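Local coordinates for Alpha/beta fold hydrolase (Pseudomonas aeruginosa, PDB 6I8W), which acts as a membrane-bound phospholipase A that degrades membrane phospholipids, and probably has monoacylglycerol lipase activity, at residues 48-53 and 116-121; 171-176 and 181-186; 185-190 and 224-229. All blocks are in the same frame, centred on the assembly; numbering follows the deposited sequence.

Contact 1: residues 48-53 and 116-121; sequences DNLEIA and AERVAN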
ATOM      1  N   ASP A  48      15.869   7.000  11.160  1.00 39.07           N
ATOM      2  CA  ASP A  48      17.079   7.393  10.433  1.00 40.37           C
ATOM      3  C   ASP A  48      16.898   8.795   9.847  1.00 50.81           C
ATOM      4  O   ASP A  48      17.252   9.063   8.687  1.00 41.40           O
ATOM      5  CB  ASP A  48      17.475   6.395   9.337  1.00 47.41           C
ATOM      6  CG  ASP A  48      17.960   5.062   9.895  1.00 54.34           C
ATOM      7  OD1 ASP A  48      18.709   5.053  10.896  1.00 53.15           O
ATOM      8  OD2 ASP A  48      17.637   4.019   9.300  1.00 65.17           O
ATOM      9  N   ASN A  49      16.331   9.671  10.672  1.00 41.26           N
ATOM     10  CA  ASN A  49      16.107  11.070  10.324  1.00 42.11           C
ATOM     11  C   ASN A  49      15.103  11.250   9.187  1.00 41.62           C
ATOM     12  O   ASN A  49      14.997  12.331   8.630  1.00 42.60           O
ATOM     13  CB  ASN A  49      17.432  11.760   9.955  1.00 44.03           C
ATOM     14  CG  ASN A  49      17.384  13.271  10.164  1.00 52.94           C
ATOM     15  OD1 ASN A  49      16.781  13.757  11.120  1.00 45.54           O
ATOM     16  ND2 ASN A  49      18.015  14.014   9.268  1.00 46.79           N
ATOM     17  N   LEU A  50      14.341  10.211   8.861  1.00 39.42           N
ATOM     18  CA  LEU A  50      13.230  10.416   7.942  1.00 43.14           C
ATOM     19  C   LEU A  50      11.935  10.457   8.730  1.00 43.08           C
ATOM     20  O   LEU A  50      11.695   9.610   9.592  1.00 42.32           O
ATOM     21  CB  LEU A  50      13.134   9.296   6.904  1.00 43.43           C
ATOM     22  CG  LEU A  50      14.333   8.962   6.019  1.00 44.65           C
ATOM     23  CD1 LEU A  50      13.889   7.964   4.951  1.00 42.52           C
ATOM     24  CD2 LEU A  50      14.951  10.209   5.407  1.00 44.48           C
ATOM     25  N   GLU A  51      11.065  11.400   8.393  1.00 37.54           N
ATOM     26  CA  GLU A  51       9.751  11.429   9.025  1.00 37.38           C
ATOM     27  C   GLU A  51       8.861  10.384   8.385  1.00 37.15           C
ATOM     28  O   GLU A  51       8.620  10.400   7.184  1.00 38.67           O
ATOM     29  CB  GLU A  51       9.103  12.807   8.919  1.00 41.06           C
ATOM     30  CG  GLU A  51       7.739  12.857   9.591  1.00 47.56           C
ATOM     31  CD  GLU A  51       7.337  14.267   9.980  1.00 60.99           C
ATOM     32  OE1 GLU A  51       8.217  15.155   9.994  1.00 68.06           O
ATOM     33  OE2 GLU A  51       6.143  14.488  10.267  1.00 58.79           O
ATOM     34  N   ILE A  52       8.391   9.454   9.197  1.00 33.84           N
ATOM     35  CA  ILE A  52       7.489   8.436   8.699  1.00 32.33           C
ATOM     36  C   ILE A  52       6.107   8.646   9.294  1.00 37.89           C
ATOM     37  O   ILE A  52       5.937   8.569  10.508  1.00 38.49           O
ATOM     38  CB  ILE A  52       8.019   7.047   9.022  1.00 34.66           C
ATOM     39  CG1 ILE A  52       9.396   6.867   8.347  1.00 35.56           C
ATOM     40  CG2 ILE A  52       6.996   5.970   8.610  1.00 31.33           C
ATOM     41  CD1 ILE A  52       9.883   5.433   8.340  1.00 45.88           C
ATOM     42  N   ALA A  53       5.136   8.949   8.431  1.00 34.52           N
ATOM     43  CA  ALA A  53       3.757   9.106   8.854  1.00 34.72           C
ATOM     44  C   ALA A  53       3.110   7.733   8.975  1.00 32.82           C
ATOM     45  O   ALA A  53       3.393   6.829   8.178  1.00 29.65           O
ATOM     46  CB  ALA A  53       2.966   9.989   7.854  1.00 31.12           C
ATOM     47  N   ALA A 116      12.787  -2.498   3.280  1.00 39.65           N
ATOM     48  CA  ALA A 116      12.512  -3.509   4.307  1.00 41.26           C
ATOM     49  C   ALA A 116      13.288  -3.216   5.599  1.00 38.54           C
ATOM     50  O   ALA A 116      12.783  -3.436   6.696  1.00 37.66           O
ATOM     51  CB  ALA A 116      12.840  -4.911   3.794  1.00 40.41           C
ATOM     52  N   GLU A 117      14.510  -2.702   5.479  1.00 38.58           N
ATOM     53  CA  GLU A 117      15.257  -2.333   6.677  1.00 41.21           C
ATOM     54  C   GLU A 117      14.654  -1.104   7.378  1.00 41.83           C
ATOM     55  O   GLU A 117      14.630  -1.040   8.605  1.00 39.03           O
ATOM     56  CB  GLU A 117      16.727  -2.080   6.341  1.00 42.52           C
ATOM     57  CG  GLU A 117      17.438  -3.339   5.913  1.00 57.21           C
ATOM     58  CD  GLU A 117      17.066  -4.530   6.786  1.00 68.15           C
ATOM     59  OE1 GLU A 117      17.279  -4.466   8.018  1.00 75.06           O
ATOM     60  OE2 GLU A 117      16.540  -5.523   6.238  1.00 63.27           O
ATOM     61  N   ARG A 118      14.164  -0.139   6.607  1.00 41.84           N
ATOM     62  CA  ARG A 118      13.485   1.014   7.195  1.00 40.00           C
ATOM     63  C   ARG A 118      12.229   0.577   7.973  1.00 39.47           C
ATOM     64  O   ARG A 118      11.924   1.125   9.035  1.00 37.26           O
ATOM     65  CB  ARG A 118      13.111   2.040   6.107  1.00 37.07           C
ATOM     66  CG  ARG A 118      14.330   2.670   5.364  1.00 39.61           C
ATOM     67  CD  ARG A 118      13.904   3.866   4.494  1.00 38.33           C
ATOM     68  NE  ARG A 118      15.045   4.485   3.816  1.00 43.30           N
ATOM     69  CZ  ARG A 118      15.243   4.468   2.501  1.00 45.96           C
ATOM     70  NH1 ARG A 118      14.369   3.857   1.709  1.00 39.96           N
ATOM     71  NH2 ARG A 118      16.319   5.062   1.976  1.00 44.47           N
ATOM     72  N   VAL A 119      11.496  -0.398   7.439  1.00 34.15           N
ATOM     73  CA  VAL A 119      10.273  -0.859   8.097  1.00 35.16           C
ATOM     74  C   VAL A 119      10.618  -1.546   9.422  1.00 34.04           C
ATOM     75  O   VAL A 119       9.945  -1.336  10.434  1.00 35.43           O
ATOM     76  CB  VAL A 119       9.462  -1.825   7.213  1.00 31.88           C
ATOM     77  CG1 VAL A 119       8.275  -2.377   7.992  1.00 31.04           C
ATOM     78  CG2 VAL A 119       8.974  -1.129   5.950  1.00 30.90           C
ATOM     79  N   ALA A 120      11.679  -2.345   9.423  1.00 33.49           N
ATOM     80  CA  ALA A 120      12.137  -2.976  10.658  1.00 37.32           C
ATOM     81  C   ALA A 120      12.588  -1.926  11.679  1.00 39.71           C
ATOM     82  O   ALA A 120      12.274  -2.030  12.862  1.00 40.29           O
ATOM     83  CB  ALA A 120      13.259  -3.947  10.375  1.00 41.98           C
ATOM     84  N   ASN A 121      13.326  -0.920  11.222  1.00 38.05           N
ATOM     85  CA  ASN A 121      13.730   0.177  12.097  1.00 36.62           C
ATOM     86  C   ASN A 121      12.509   0.958  12.617  1.00 38.37           C
ATOM     87  O   ASN A 121      12.504   1.438  13.754  1.00 34.17           O
ATOM     88  CB  ASN A 121      14.677   1.140  11.363  1.00 36.42           C
ATOM     89  CG  ASN A 121      16.030   0.518  11.048  1.00 50.89           C
ATOM     90  OD1 ASN A 121      16.424  -0.473  11.653  1.00 48.94           O
ATOM     91  ND2 ASN A 121      16.744   1.103  10.086  1.00 52.56           N
TER

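Contact 2: residues 171-176 and 181-186; sequences SELFED and ENPLVV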
ATOM      1  N   SER A 171       2.019 -10.403 -16.911  1.00 47.43           N
ATOM      2  CA  SER A 171       0.887  -9.539 -16.591  1.00 46.06           C
ATOM      3  C   SER A 171       0.745  -8.412 -17.609  1.00 50.43           C
ATOM      4  O   SER A 171       1.665  -8.124 -18.360  1.00 49.23           O
ATOM      5  CB  SER A 171       1.035  -8.957 -15.185  1.00 45.74           C
ATOM      6  OG  SER A 171       2.068  -7.986 -15.160  1.00 46.73           O
ATOM      7  N   GLU A 172      -0.421  -7.776 -17.609  1.00 47.99           N
ATOM      8  CA  GLU A 172      -0.711  -6.678 -18.511  1.00 49.15           C
ATOM      9  C   GLU A 172       0.240  -5.506 -18.223  1.00 48.59           C
ATOM     10  O   GLU A 172       0.604  -4.764 -19.137  1.00 50.21           O
ATOM     11  CB  GLU A 172      -2.175  -6.264 -18.383  1.00 48.99           C
ATOM     12  CG  GLU A 172      -2.663  -5.275 -19.420  1.00 51.48           C
ATOM     13  CD  GLU A 172      -4.163  -5.044 -19.328  1.00 63.40           C
ATOM     14  OE1 GLU A 172      -4.880  -5.954 -18.848  1.00 63.39           O
ATOM     15  OE2 GLU A 172      -4.624  -3.947 -19.714  1.00 65.21           O
ATOM     16  N   LEU A 173       0.634  -5.335 -16.960  1.00 46.58           N
ATOM     17  CA  LEU A 173       1.644  -4.324 -16.616  1.00 46.32           C
ATOM     18  C   LEU A 173       2.952  -4.612 -17.314  1.00 47.95           C
ATOM     19  O   LEU A 173       3.534  -3.724 -17.934  1.00 49.28           O
ATOM     20  CB  LEU A 173       1.909  -4.248 -15.108  1.00 44.20           C
ATOM     21  CG  LEU A 173       3.134  -3.363 -14.792  1.00 44.87           C
ATOM     22  CD1 LEU A 173       2.877  -1.899 -15.164  1.00 45.09           C
ATOM     23  CD2 LEU A 173       3.567  -3.467 -13.323  1.00 42.74           C
ATOM     24  N   PHE A 174       3.429  -5.846 -17.201  1.00 48.05           N
ATOM     25  CA  PHE A 174       4.715  -6.173 -17.787  1.00 50.09           C
ATOM     26  C   PHE A 174       4.637  -6.103 -19.309  1.00 52.20           C
ATOM     27  O   PHE A 174       5.607  -5.733 -19.947  1.00 53.86           O
ATOM     28  CB  PHE A 174       5.212  -7.534 -17.297  1.00 53.95           C
ATOM     29  CG  PHE A 174       5.689  -7.519 -15.867  1.00 54.37           C
ATOM     30  CD1 PHE A 174       6.843  -6.834 -15.522  1.00 61.77           C
ATOM     31  CD2 PHE A 174       4.997  -8.185 -14.871  1.00 55.98           C
ATOM     32  CE1 PHE A 174       7.289  -6.808 -14.207  1.00 63.86           C
ATOM     33  CE2 PHE A 174       5.440  -8.169 -13.556  1.00 52.20           C
ATOM     34  CZ  PHE A 174       6.582  -7.475 -13.222  1.00 56.89           C
ATOM     35  N   GLU A 175       3.480  -6.396 -19.895  1.00 52.73           N
ATOM     36  CA  GLU A 175       3.270  -6.219 -21.338  0.73 55.34           C
ATOM     37  C   GLU A 175       3.378  -4.753 -21.721  1.00 56.03           C
ATOM     38  O   GLU A 175       4.004  -4.385 -22.722  1.00 58.36           O
ATOM     39  CB  GLU A 175       1.894  -6.742 -21.761  0.73 55.80           C
ATOM     40  CG  GLU A 175       1.722  -8.244 -21.685  0.73 56.05           C
ATOM     41  CD  GLU A 175       2.327  -8.945 -22.883  0.73 64.62           C
ATOM     42  OE1 GLU A 175       2.942  -8.256 -23.734  0.73 60.70           O
ATOM     43  OE2 GLU A 175       2.175 -10.182 -22.979  0.73 64.83           O
ATOM     44  N   ASP A 176       2.721  -3.915 -20.918  1.00 54.21           N
ATOM     45  CA  ASP A 176       2.708  -2.476 -21.139  1.00 54.84           C
ATOM     46  C   ASP A 176       4.130  -1.923 -21.090  1.00 55.57           C
ATOM     47  O   ASP A 176       4.496  -1.068 -21.901  1.00 57.66           O
ATOM     48  CB  ASP A 176       1.855  -1.764 -20.094  1.00 52.69           C
ATOM     49  CG  ASP A 176       0.361  -1.961 -20.311  1.00 56.54           C
ATOM     50  OD1 ASP A 176      -0.045  -2.459 -21.388  1.00 56.02           O
ATOM     51  OD2 ASP A 176      -0.405  -1.601 -19.396  1.00 54.33           O
ATOM     52  N   GLU A 181       4.873   1.860 -21.588  1.00 58.83           N
ATOM     53  CA  GLU A 181       3.651   2.322 -20.950  1.00 57.16           C
ATOM     54  C   GLU A 181       3.617   1.806 -19.514  1.00 54.14           C
ATOM     55  O   GLU A 181       3.923   0.645 -19.247  1.00 57.22           O
ATOM     56  CB  GLU A 181       2.399   1.849 -21.709  1.00 66.52           C
ATOM     57  CG  GLU A 181       1.080   2.286 -21.041  1.00 75.29           C
ATOM     58  CD  GLU A 181      -0.187   1.729 -21.703  1.00 77.50           C
ATOM     59  OE1 GLU A 181      -0.123   1.208 -22.835  1.00 77.71           O
ATOM     60  OE2 GLU A 181      -1.265   1.819 -21.078  1.00 87.78           O
ATOM     61  N   ASN A 182       3.241   2.685 -18.593  1.00 58.23           N
ATOM     62  CA  ASN A 182       3.134   2.337 -17.185  1.00 51.45           C
ATOM     63  C   ASN A 182       1.918   3.037 -16.601  1.00 49.25           C
ATOM     64  O   ASN A 182       1.967   4.228 -16.294  1.00 49.78           O
ATOM     65  CB  ASN A 182       4.418   2.715 -16.428  1.00 53.72           C
ATOM     66  CG  ASN A 182       4.400   2.246 -14.971  1.00 47.82           C
ATOM     67  OD1 ASN A 182       3.418   1.667 -14.503  1.00 46.48           O
ATOM     68  ND2 ASN A 182       5.500   2.486 -14.257  1.00 49.61           N
ATOM     69  N   PRO A 183       0.803   2.301 -16.474  1.00 48.02           N
ATOM     70  CA  PRO A 183      -0.420   2.875 -15.912  1.00 53.52           C
ATOM     71  C   PRO A 183      -0.239   3.318 -14.460  1.00 52.98           C
ATOM     72  O   PRO A 183      -1.045   4.112 -13.978  1.00 55.22           O
ATOM     73  CB  PRO A 183      -1.430   1.722 -16.011  1.00 51.25           C
ATOM     74  CG  PRO A 183      -0.892   0.843 -17.093  1.00 49.99           C
ATOM     75  CD  PRO A 183       0.593   0.932 -16.972  1.00 47.91           C
ATOM     76  N   LEU A 184       0.798   2.828 -13.783  1.00 44.58           N
ATOM     77  CA  LEU A 184       0.975   3.139 -12.362  1.00 45.61           C
ATOM     78  C   LEU A 184       1.570   4.526 -12.154  1.00 48.47           C
ATOM     79  O   LEU A 184       1.562   5.046 -11.042  1.00 46.38           O
ATOM     80  CB  LEU A 184       1.849   2.087 -11.673  1.00 42.09           C
ATOM     81  CG  LEU A 184       1.379   0.624 -11.754  1.00 41.08           C
ATOM     82  CD1 LEU A 184       2.281  -0.283 -10.920  1.00 46.34           C
ATOM     83  CD2 LEU A 184      -0.069   0.467 -11.331  1.00 40.72           C
ATOM     84  N   VAL A 185       2.091   5.121 -13.224  1.00 46.48           N
ATOM     85  CA  VAL A 185       2.618   6.474 -13.165  1.00 48.14           C
ATOM     86  C   VAL A 185       1.677   7.386 -13.948  1.00 50.64           C
ATOM     87  O   VAL A 185       1.571   7.288 -15.164  1.00 55.04           O
ATOM     88  CB  VAL A 185       4.049   6.572 -13.743  1.00 49.99           C
ATOM     89  CG1 VAL A 185       4.505   8.012 -13.740  1.00 52.10           C
ATOM     90  CG2 VAL A 185       5.016   5.719 -12.926  1.00 48.84           C
ATOM     91  N   VAL A 186       0.987   8.264 -13.232  1.00 50.75           N
ATOM     92  CA  VAL A 186      -0.079   9.078 -13.801  1.00 50.56           C
ATOM     93  C   VAL A 186       0.464  10.434 -14.260  1.00 55.75           C
ATOM     94  O   VAL A 186       0.673  11.330 -13.441  1.00 56.56           O
ATOM     95  CB  VAL A 186      -1.213   9.273 -12.772  1.00 49.01           C
ATOM     96  CG1 VAL A 186      -2.359  10.048 -13.371  1.00 51.62           C
ATOM     97  CG2 VAL A 186      -1.695   7.915 -12.265  1.00 47.19           C
TER
HETATM   98  O   HOH W   1       1.074  -0.654 -24.153  1.00 53.23           O

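Contact 3: residues 185-190 and 224-229; sequences VVRQPE and FNAQIF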
ATOM      1  N   VAL A 185       2.091   5.121 -13.224  1.00 46.48           N
ATOM      2  CA  VAL A 185       2.618   6.474 -13.165  1.00 48.14           C
ATOM      3  C   VAL A 185       1.677   7.386 -13.948  1.00 50.64           C
ATOM      4  O   VAL A 185       1.571   7.288 -15.164  1.00 55.04           O
ATOM      5  CB  VAL A 185       4.049   6.572 -13.743  1.00 49.99           C
ATOM      6  CG1 VAL A 185       4.505   8.012 -13.740  1.00 52.10           C
ATOM      7  CG2 VAL A 185       5.016   5.719 -12.926  1.00 48.84           C
ATOM      8  N   VAL A 186       0.987   8.264 -13.232  1.00 50.75           N
ATOM      9  CA  VAL A 186      -0.079   9.078 -13.801  1.00 50.56           C
ATOM     10  C   VAL A 186       0.464  10.434 -14.260  1.00 55.75           C
ATOM     11  O   VAL A 186       0.673  11.330 -13.441  1.00 56.56           O
ATOM     12  CB  VAL A 186      -1.213   9.273 -12.772  1.00 49.01           C
ATOM     13  CG1 VAL A 186      -2.359  10.048 -13.371  1.00 51.62           C
ATOM     14  CG2 VAL A 186      -1.695   7.915 -12.265  1.00 47.19           C
ATOM     15  N   ARG A 187       0.694  10.572 -15.568  1.00 55.49           N
ATOM     16  CA  ARG A 187       1.312  11.778 -16.135  1.00 60.79           C
ATOM     17  C   ARG A 187       0.314  12.908 -16.384  1.00 67.03           C
ATOM     18  O   ARG A 187       0.643  14.092 -16.246  1.00 63.28           O
ATOM     19  CB  ARG A 187       2.012  11.445 -17.457  1.00 66.66           C
ATOM     20  CG  ARG A 187       2.997  10.297 -17.378  1.00 73.12           C
ATOM     21  CD  ARG A 187       4.260  10.706 -16.669  1.00 76.09           C
ATOM     22  NE  ARG A 187       5.318   9.715 -16.829  1.00 76.33           N
ATOM     23  CZ  ARG A 187       6.583   9.918 -16.471  1.00 76.64           C
ATOM     24  NH1 ARG A 187       6.944  11.082 -15.937  1.00 73.59           N
ATOM     25  NH2 ARG A 187       7.488   8.963 -16.649  1.00 75.03           N
ATOM     26  N   GLN A 188      -0.894  12.526 -16.786  1.00 61.68           N
ATOM     27  CA  GLN A 188      -1.962  13.463 -17.117  1.00 64.80           C
ATOM     28  C   GLN A 188      -3.205  13.145 -16.305  1.00 59.07           C
ATOM     29  O   GLN A 188      -3.420  11.993 -15.944  1.00 56.59           O
ATOM     30  CB  GLN A 188      -2.278  13.413 -18.615  1.00 73.49           C
ATOM     31  CG  GLN A 188      -1.111  13.694 -19.530  1.00 83.64           C
ATOM     32  CD  GLN A 188      -0.907  15.180 -19.731  1.00 91.16           C
ATOM     33  OE1 GLN A 188      -0.333  15.864 -18.881  1.00 90.89           O
ATOM     34  NE2 GLN A 188      -1.400  15.694 -20.852  1.00 99.61           N
ATOM     35  N   PRO A 189      -4.034  14.167 -16.035  1.00 60.20           N
ATOM     36  CA  PRO A 189      -5.193  14.001 -15.157  1.00 64.95           C
ATOM     37  C   PRO A 189      -6.143  12.900 -15.641  1.00 63.03           C
ATOM     38  O   PRO A 189      -6.741  12.226 -14.793  1.00 55.06           O
ATOM     39  CB  PRO A 189      -5.873  15.377 -15.212  1.00 72.30           C
ATOM     40  CG  PRO A 189      -4.772  16.331 -15.597  1.00 74.09           C
ATOM     41  CD  PRO A 189      -3.918  15.552 -16.544  1.00 68.26           C
ATOM     42  N   GLU A 190      -6.241  12.690 -16.958  1.00 61.84           N
ATOM     43  CA  GLU A 190      -7.143  11.662 -17.484  1.00 66.86           C
ATOM     44  C   GLU A 190      -6.577  10.253 -17.259  1.00 65.00           C
ATOM     45  O   GLU A 190      -7.303   9.255 -17.362  1.00 67.09           O
ATOM     46  CB  GLU A 190      -7.391  11.839 -18.984  1.00 75.30           C
ATOM     47  CG  GLU A 190      -6.206  11.419 -19.845  1.00 87.77           C
ATOM     48  CD  GLU A 190      -5.209  12.521 -20.132  1.00 99.38           C
ATOM     49  OE1 GLU A 190      -5.307  13.602 -19.519  1.00 96.63           O
ATOM     50  OE2 GLU A 190      -4.297  12.283 -20.956  1.00107.90           O
ATOM     51  N   PHE A 224       8.597  11.977  -9.484  1.00 50.25           N
ATOM     52  CA  PHE A 224       9.283  11.258  -8.423  1.00 47.83           C
ATOM     53  C   PHE A 224       8.887   9.776  -8.393  1.00 49.87           C
ATOM     54  O   PHE A 224       9.726   8.903  -8.180  1.00 49.09           O
ATOM     55  CB  PHE A 224       8.998  11.908  -7.074  1.00 55.95           C
ATOM     56  CG  PHE A 224       9.892  11.419  -5.979  1.00 57.73           C
ATOM     57  CD1 PHE A 224      11.235  11.741  -5.976  1.00 58.55           C
ATOM     58  CD2 PHE A 224       9.393  10.635  -4.952  1.00 54.97           C
ATOM     59  CE1 PHE A 224      12.064  11.290  -4.973  1.00 63.22           C
ATOM     60  CE2 PHE A 224      10.227  10.188  -3.948  1.00 52.81           C
ATOM     61  CZ  PHE A 224      11.553  10.512  -3.958  1.00 57.54           C
ATOM     62  N   ASN A 225       7.608   9.489  -8.594  1.00 46.78           N
ATOM     63  CA  ASN A 225       7.183   8.094  -8.635  1.00 42.41           C
ATOM     64  C   ASN A 225       7.899   7.351  -9.765  1.00 45.24           C
ATOM     65  O   ASN A 225       8.347   6.228  -9.571  1.00 43.37           O
ATOM     66  CB  ASN A 225       5.666   7.973  -8.805  1.00 40.12           C
ATOM     67  CG  ASN A 225       4.901   8.207  -7.495  1.00 47.99           C
ATOM     68  OD1 ASN A 225       5.484   8.264  -6.409  1.00 49.27           O
ATOM     69  ND2 ASN A 225       3.588   8.352  -7.607  1.00 44.03           N
ATOM     70  N   ALA A 226       8.045   7.998 -10.923  1.00 44.51           N
ATOM     71  CA  ALA A 226       8.702   7.365 -12.063  1.00 47.12           C
ATOM     72  C   ALA A 226      10.156   7.020 -11.741  1.00 52.78           C
ATOM     73  O   ALA A 226      10.679   5.992 -12.179  1.00 50.61           O
ATOM     74  CB  ALA A 226       8.631   8.277 -13.293  1.00 53.86           C
ATOM     75  N   GLN A 227      10.808   7.897 -10.988  1.00 52.94           N
ATOM     76  CA  GLN A 227      12.202   7.686 -10.588  1.00 54.46           C
ATOM     77  C   GLN A 227      12.313   6.495  -9.627  1.00 45.17           C
ATOM     78  O   GLN A 227      13.188   5.640  -9.766  1.00 45.11           O
ATOM     79  CB  GLN A 227      12.758   8.961  -9.946  1.00 60.77           C
ATOM     80  CG  GLN A 227      13.869   8.753  -8.929  1.00 71.65           C
ATOM     81  CD  GLN A 227      14.387  10.076  -8.368  1.00 91.05           C
ATOM     82  OE1 GLN A 227      15.061  10.107  -7.334  1.00 98.88           O
ATOM     83  NE2 GLN A 227      14.066  11.177  -9.048  1.00 90.83           N
ATOM     84  N   ILE A 228      11.407   6.430  -8.662  1.00 42.78           N
ATOM     85  CA  ILE A 228      11.365   5.281  -7.768  1.00 48.97           C
ATOM     86  C   ILE A 228      11.090   3.999  -8.554  1.00 44.31           C
ATOM     87  O   ILE A 228      11.728   2.976  -8.312  1.00 46.11           O
ATOM     88  CB  ILE A 228      10.305   5.448  -6.666  1.00 41.96           C
ATOM     89  CG1 ILE A 228      10.735   6.524  -5.668  1.00 43.01           C
ATOM     90  CG2 ILE A 228      10.097   4.127  -5.912  1.00 38.08           C
ATOM     91  CD1 ILE A 228       9.712   6.750  -4.559  1.00 42.21           C
ATOM     92  N   PHE A 229      10.154   4.057  -9.500  1.00 41.51           N
ATOM     93  CA  PHE A 229       9.812   2.868 -10.283  1.00 42.57           C
ATOM     94  C   PHE A 229      11.039   2.361 -11.041  1.00 47.86           C
ATOM     95  O   PHE A 229      11.240   1.152 -11.180  1.00 51.33           O
ATOM     96  CB  PHE A 229       8.667   3.148 -11.264  1.00 44.11           C
ATOM     97  CG  PHE A 229       8.034   1.895 -11.825  1.00 44.92           C
ATOM     98  CD1 PHE A 229       6.977   1.287 -11.171  1.00 42.46           C
ATOM     99  CD2 PHE A 229       8.519   1.312 -12.988  1.00 52.12           C
ATOM    100  CE1 PHE A 229       6.401   0.125 -11.676  1.00 48.12           C
ATOM    101  CE2 PHE A 229       7.954   0.156 -13.498  1.00 46.12           C
ATOM    102  CZ  PHE A 229       6.894  -0.443 -12.842  1.00 44.76           C
TER
HETATM  103  O   HOH W   2       1.855   9.086 -10.356  1.00 42.62           O

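Contact 1: residues 48-53 and 116-121
Asp48 and Asn121 meet almost perpendicularly: their side chains cross at about a right angle, and the carboxylate and amide planes stand 89° apart. Asn121 ND2 lies 3.1 Å from Asp48 OD2, yet the N-H points well off the oxygen, with an angle of 124° at the hydrogen, so the bond is weak. Asp48 CG lies beside its own backbone N, anti to the carbonyl carbon (chi1 -69°), which carries the carboxylate across to the helix.

The second pairing is apolar on one side and cationic on the other. Arg118 runs extended from CG to NE, and its end slants across the tip of Leu50. There Leu50 CD1 sits 3.8 Å from Arg118 NE and 4.1 Å from Arg118 CD, oblique to the guanidinium plane. The charged end is held elsewhere, since Arg118 NH1 bonds to the carbonyl of Ser109 and to the side chain of Gln115. Asp48 forms no salt bridge with it: Asp48 OD2 and Arg118 NE are 6.1 Å apart, a distance at which attraction between the charges would probably be modest.

Only 164 Å² is buried, consistent with a contact at the surface. Geometrically it joins the start of strand 50-57, just after its turn from edge strand 41-47, to helix 112-125, a helix packed against the central sheet as in the alpha/beta hydrolase fold.

Contact 2: residues 171-176 and 181-186
Leu173 supplies most of the apolar packing. With its CG anti to the backbone N (chi1 170°), it sends CD1 to 4.1 Å from Pro183 CD, while its other branch, CD2, lies 4.2 Å from Leu184 CD1; the two leucines cross at about a right angle. The Leu184 side chain also lies about 4 Å from a bound myristic acid. Asp176 packs on the proline ring as well, its OD2 3.4 Å from Pro183 CG.

Backbone bonding closes the short connection: Glu181 N donates to Asp176 O at 3.0 Å with an N-H...O angle of 157°. Two side chains bond to backbone N-H groups. Ser171 is the N-cap of helix 172-177, its OG accepting from Phe174 N, and Asn182 OD1 accepts from Leu184 N at 3.0 Å, an Asx turn that overlaps the type I turn 182-185.

The acidic pair is the electrostatic element. The carboxylates of Asp176 and Glu181 stack with planes 7° apart, and OD2 of Asp176 is 3.9 Å from OE2 of Glu181, a proximity that would probably raise the affinity of one for a proton. A water donates to Glu181 OE1 at 2.6 Å and weakly to Asp176 OD1.

Contact 3: residues 185-190 and 224-229
Val185 and Arg187 of the irregular segment 185-190 both pack on Ala226 of helix 208-234. The helix first approaches the segment at Asn225, which reaches it through solvent: one water accepts from Val186 N at 3.1 Å and, weakly, from Asn225 ND2 at 3.3 Å. That water supplies an acceptor for a backbone N-H in a segment without regular secondary structure, and links that N-H to the Asn225 amide, weakly at the helix end of the bridge.

Next comes Ala226, where, consistent with the small side chain, the CA atoms of Val185 and Ala226 are 6.2 Å apart. Both branches of Val185 take part. CG1, anti to the backbone N (chi1 176°), comes to 4.2 Å from Ala226 CB, whereas CG2 rests 4.1 Å from Ala226 CA. Arg187 bends at chi2 (-74°), which turns its extended outer part back toward the helix and brings NH2 to 3.6 Å from Ala226 CB, oblique to the guanidinium. Val185 CG1 also lies 3.6 Å above one face of that guanidinium, offset toward its rim, so valine and alanine together border the flat cation.

One helical turn on from Asn225, Phe229 N donates to Asn225 O, a routine helical bond. The rings of Phe229 and Phe71 are edge-to-face.

No hydrogen bond passes directly between the two segments, and the buried surface amounts to 155 Å². The chemistry therefore implies an attachment made by van der Waals packing around one alanine, supplemented by a single water bridge whose helix-side bond is weak.

Along the chain contact 1 closes before contacts 2 and 3 open. Contact 1 stands apart, its centre 28 Å from that of contact 2 and 23 Å from that of contact 3, and it belongs to the sheet and helix 112-125. Contacts 2 and 3 have centres 11 Å apart and share Val185 and Val186 in the loop between helices 172-177 and 191-199. They also touch directly, Asn182 ND2 lying 3.5 Å from Phe229 CE2. This one loop thus meets helix 172-177, then helix 208-234, between strands 154-160 and 250-255, where alpha/beta hydrolases commonly carry a cap over the active site; here it probably helps line the lipid-binding pocket.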